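Local coordinates for protein N-acylethanolamine-hydrolyzing acid amidase subunit beta (Caenorhabditis elegans, PDB 6DY3) that probably hydrolyses bioactive fatty acid amides such as N-palmitoylethanolamine to free fatty acids and ethanolamine, as part of an alpha/beta heterodimer, at residues K130-V135 with L150-N155. Residues are numbered along the deposited sequence; the frame is centred on the assembly and turned at random.
Sequences KKNEGV and LNVDAN
Asn132 reaches across to the backbone of Leu150-Val152 with its side-chain carbonyl. Its CB and CG both lie beside the carbonyl oxygen of Leu150, with CB 3.4 Å from Leu150 O. The tip then forks. Asn132 OD1 accepts the amide hydrogen of Val152 N at 2.9 Å, nearly straight at 162°, while ND2 has Leu150 O as its nearest neighbour across the contact, 3.7 Å away and too far for a hydrogen bond. The donor lies in the carbonyl plane, on a lone pair, and both methyls of Val152 pack around OD1. With CG beside its own backbone N (chi1 -79°), the end of the side chain comes up to the 150-152 backbone from the type II turn Lys130-Glu133. That turn leads from strand 122-127 into strand 134-139 of the seven-stranded antiparallel sheet, one of the two sheets of this Ntn-hydrolase fold, while residues 150-155 follow strand 145-149, outermost there within this chain, and pass through a short 3-10 segment. Just past that strand, Leu150 N donates to Gly134 O, 2.7 Å away, in a bond bent at the hydrogen. Beside it, Leu150 lays CD1 against the bare backbone of Gly134, 3.7 Å from Gly134 CA, and also touches Val5 and Gln7 of strand 2-7 in the five-stranded sheet. Lys131, solvent-exposed like Asp153, runs fully extended past Val152 CG2. Its NZ forms a salt bridge with Asp153 OD2 at 2.9 Å, approaching on the syn side but 32° out of the carboxylate plane.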
ATOM      1  N   LYS B 130       5.597  11.747  17.240  1.00 48.53           N
ATOM      2  CA  LYS B 130       6.535  11.979  18.328  1.00 51.53           C
ATOM      3  C   LYS B 130       7.944  11.558  17.906  1.00 54.30           C
ATOM      4  O   LYS B 130       8.187  11.154  16.767  1.00 57.50           O
ATOM      5  CB  LYS B 130       6.080  11.245  19.589  1.00 50.12           C
ATOM      6  CG  LYS B 130       4.832  11.839  20.216  1.00 51.76           C
ATOM      7  CD  LYS B 130       4.109  10.865  21.140  1.00 55.59           C
ATOM      8  CE  LYS B 130       5.033  10.260  22.181  1.00 58.56           C
ATOM      9  NZ  LYS B 130       4.336   9.246  23.012  1.00 60.00           N
ATOM     10  N   LYS B 131       8.886  11.642  18.841  1.00 52.48           N
ATOM     11  CA  LYS B 131      10.281  11.376  18.527  1.00 48.81           C
ATOM     12  C   LYS B 131      10.501   9.910  18.186  1.00 48.93           C
ATOM     13  O   LYS B 131       9.959   9.013  18.837  1.00 46.51           O
ATOM     14  CB  LYS B 131      11.169  11.780  19.699  1.00 50.97           C
ATOM     15  CG  LYS B 131      12.646  11.493  19.504  1.00 51.43           C
ATOM     16  CD  LYS B 131      13.422  11.802  20.773  1.00 55.60           C
ATOM     17  CE  LYS B 131      14.901  11.509  20.615  1.00 60.34           C
ATOM     18  NZ  LYS B 131      15.601  11.565  21.925  1.00 65.97           N
ATOM     19  N   ASN B 132      11.322   9.674  17.161  1.00 53.06           N
ATOM     20  CA  ASN B 132      11.709   8.336  16.723  1.00 49.77           C
ATOM     21  C   ASN B 132      10.507   7.484  16.346  1.00 48.28           C
ATOM     22  O   ASN B 132      10.617   6.258  16.258  1.00 52.61           O
ATOM     23  CB  ASN B 132      12.546   7.623  17.793  1.00 50.13           C
ATOM     24  CG  ASN B 132      13.993   8.090  17.810  1.00 51.92           C
ATOM     25  OD1 ASN B 132      14.564   8.428  16.773  1.00 48.87           O
ATOM     26  ND2 ASN B 132      14.591   8.112  18.992  1.00 54.91           N
ATOM     27  N   GLU B 133       9.353   8.111  16.112  1.00 44.74           N
ATOM     28  CA  GLU B 133       8.153   7.380  15.708  1.00 43.99           C
ATOM     29  C   GLU B 133       8.207   7.152  14.197  1.00 43.74           C
ATOM     30  O   GLU B 133       7.487   7.761  13.404  1.00 42.73           O
ATOM     31  CB  GLU B 133       6.894   8.119  16.132  1.00 44.51           C
ATOM     32  CG  GLU B 133       6.590   7.982  17.616  1.00 48.73           C
ATOM     33  CD  GLU B 133       5.154   8.335  17.974  1.00 49.15           C
ATOM     34  OE1 GLU B 133       4.495   9.050  17.189  1.00 47.80           O
ATOM     35  OE2 GLU B 133       4.691   7.916  19.058  1.00 49.67           O
ATOM     36  N   GLY B 134       9.125   6.271  13.810  1.00 44.70           N
ATOM     37  CA  GLY B 134       9.249   5.802  12.445  1.00 41.32           C
ATOM     38  C   GLY B 134       9.889   4.430  12.448  1.00 39.81           C
ATOM     39  O   GLY B 134      10.984   4.262  12.992  1.00 42.79           O
ATOM     40  N   VAL B 135       9.224   3.434  11.867  1.00 35.15           N
ATOM     41  CA  VAL B 135       9.672   2.054  11.981  1.00 34.30           C
ATOM     42  C   VAL B 135       9.425   1.313  10.674  1.00 32.65           C
ATOM     43  O   VAL B 135       8.453   1.575   9.959  1.00 32.56           O
ATOM     44  CB  VAL B 135       8.964   1.324  13.144  1.00 36.96           C
ATOM     45  CG1 VAL B 135       7.461   1.200  12.872  1.00 33.75           C
ATOM     46  CG2 VAL B 135       9.586  -0.044  13.370  1.00 40.65           C
ATOM     47  N   LEU B 150      13.456   4.400  14.164  1.00 50.12           N
ATOM     48  CA  LEU B 150      14.347   5.543  14.027  1.00 49.76           C
ATOM     49  C   LEU B 150      15.177   5.730  15.293  1.00 52.49           C
ATOM     50  O   LEU B 150      14.731   5.442  16.407  1.00 54.04           O
ATOM     51  CB  LEU B 150      13.544   6.814  13.747  1.00 46.98           C
ATOM     52  CG  LEU B 150      12.955   7.009  12.349  1.00 44.68           C
ATOM     53  CD1 LEU B 150      12.022   8.209  12.332  1.00 43.04           C
ATOM     54  CD2 LEU B 150      14.067   7.198  11.328  1.00 46.51           C
ATOM     55  N   ASN B 151      16.412   6.210  15.105  1.00 51.96           N
ATOM     56  CA  ASN B 151      17.326   6.499  16.212  1.00 56.11           C
ATOM     57  C   ASN B 151      18.038   7.815  15.871  1.00 56.56           C
ATOM     58  O   ASN B 151      19.207   7.833  15.473  1.00 58.05           O
ATOM     59  CB  ASN B 151      18.312   5.353  16.431  1.00 58.54           C
ATOM     60  CG  ASN B 151      18.966   5.401  17.794  1.00 63.59           C
ATOM     61  OD1 ASN B 151      18.989   6.443  18.454  1.00 64.86           O
ATOM     62  ND2 ASN B 151      19.513   4.271  18.222  1.00 65.79           N
ATOM     63  N   VAL B 152      17.322   8.930  16.039  1.00 52.29           N
ATOM     64  CA  VAL B 152      17.860  10.223  15.621  1.00 54.20           C
ATOM     65  C   VAL B 152      19.104  10.582  16.417  1.00 64.41           C
ATOM     66  O   VAL B 152      20.024  11.220  15.889  1.00 65.63           O
ATOM     67  CB  VAL B 152      16.786  11.325  15.736  1.00 52.19           C
ATOM     68  CG1 VAL B 152      15.665  11.090  14.724  1.00 48.78           C
ATOM     69  CG2 VAL B 152      16.232  11.399  17.158  1.00 55.77           C
ATOM     70  N   ASP B 153      19.169  10.176  17.685  1.00 72.81           N
ATOM     71  CA  ASP B 153      20.342  10.487  18.492  1.00 76.73           C
ATOM     72  C   ASP B 153      21.566   9.698  18.049  1.00 74.51           C
ATOM     73  O   ASP B 153      22.695  10.134  18.301  1.00 78.40           O
ATOM     74  CB  ASP B 153      20.046  10.239  19.970  1.00 77.66           C
ATOM     75  CG  ASP B 153      19.016  11.216  20.532  1.00 79.16           C
ATOM     76  OD1 ASP B 153      18.817  12.303  19.940  1.00 76.07           O
ATOM     77  OD2 ASP B 153      18.411  10.901  21.576  1.00 82.88           O
ATOM     78  N   ALA B 154      21.370   8.549  17.402  1.00 65.86           N
ATOM     79  CA  ALA B 154      22.455   7.798  16.788  1.00 63.55           C
ATOM     80  C   ALA B 154      22.687   8.196  15.334  1.00 65.28           C
ATOM     81  O   ALA B 154      23.353   7.462  14.593  1.00 56.88           O
ATOM     82  CB  ALA B 154      22.173   6.298  16.883  1.00 61.45           C
ATOM     83  N   ASN B 155      22.147   9.343  14.914  1.00 78.75           N
ATOM     84  CA  ASN B 155      22.269   9.821  13.539  1.00 84.90           C
ATOM     85  C   ASN B 155      21.582   8.882  12.550  1.00 78.45           C
ATOM     86  O   ASN B 155      21.995   8.774  11.391  1.00 80.93           O
ATOM     87  CB  ASN B 155      23.737  10.023  13.150  1.00 91.19           C
ATOM     88  CG  ASN B 155      23.901  10.965  11.972  1.00 93.35           C
ATOM     89  OD1 ASN B 155      23.185  11.961  11.856  1.00 93.48           O
ATOM     90  ND2 ASN B 155      24.839  10.650  11.085  1.00 94.36           N
TER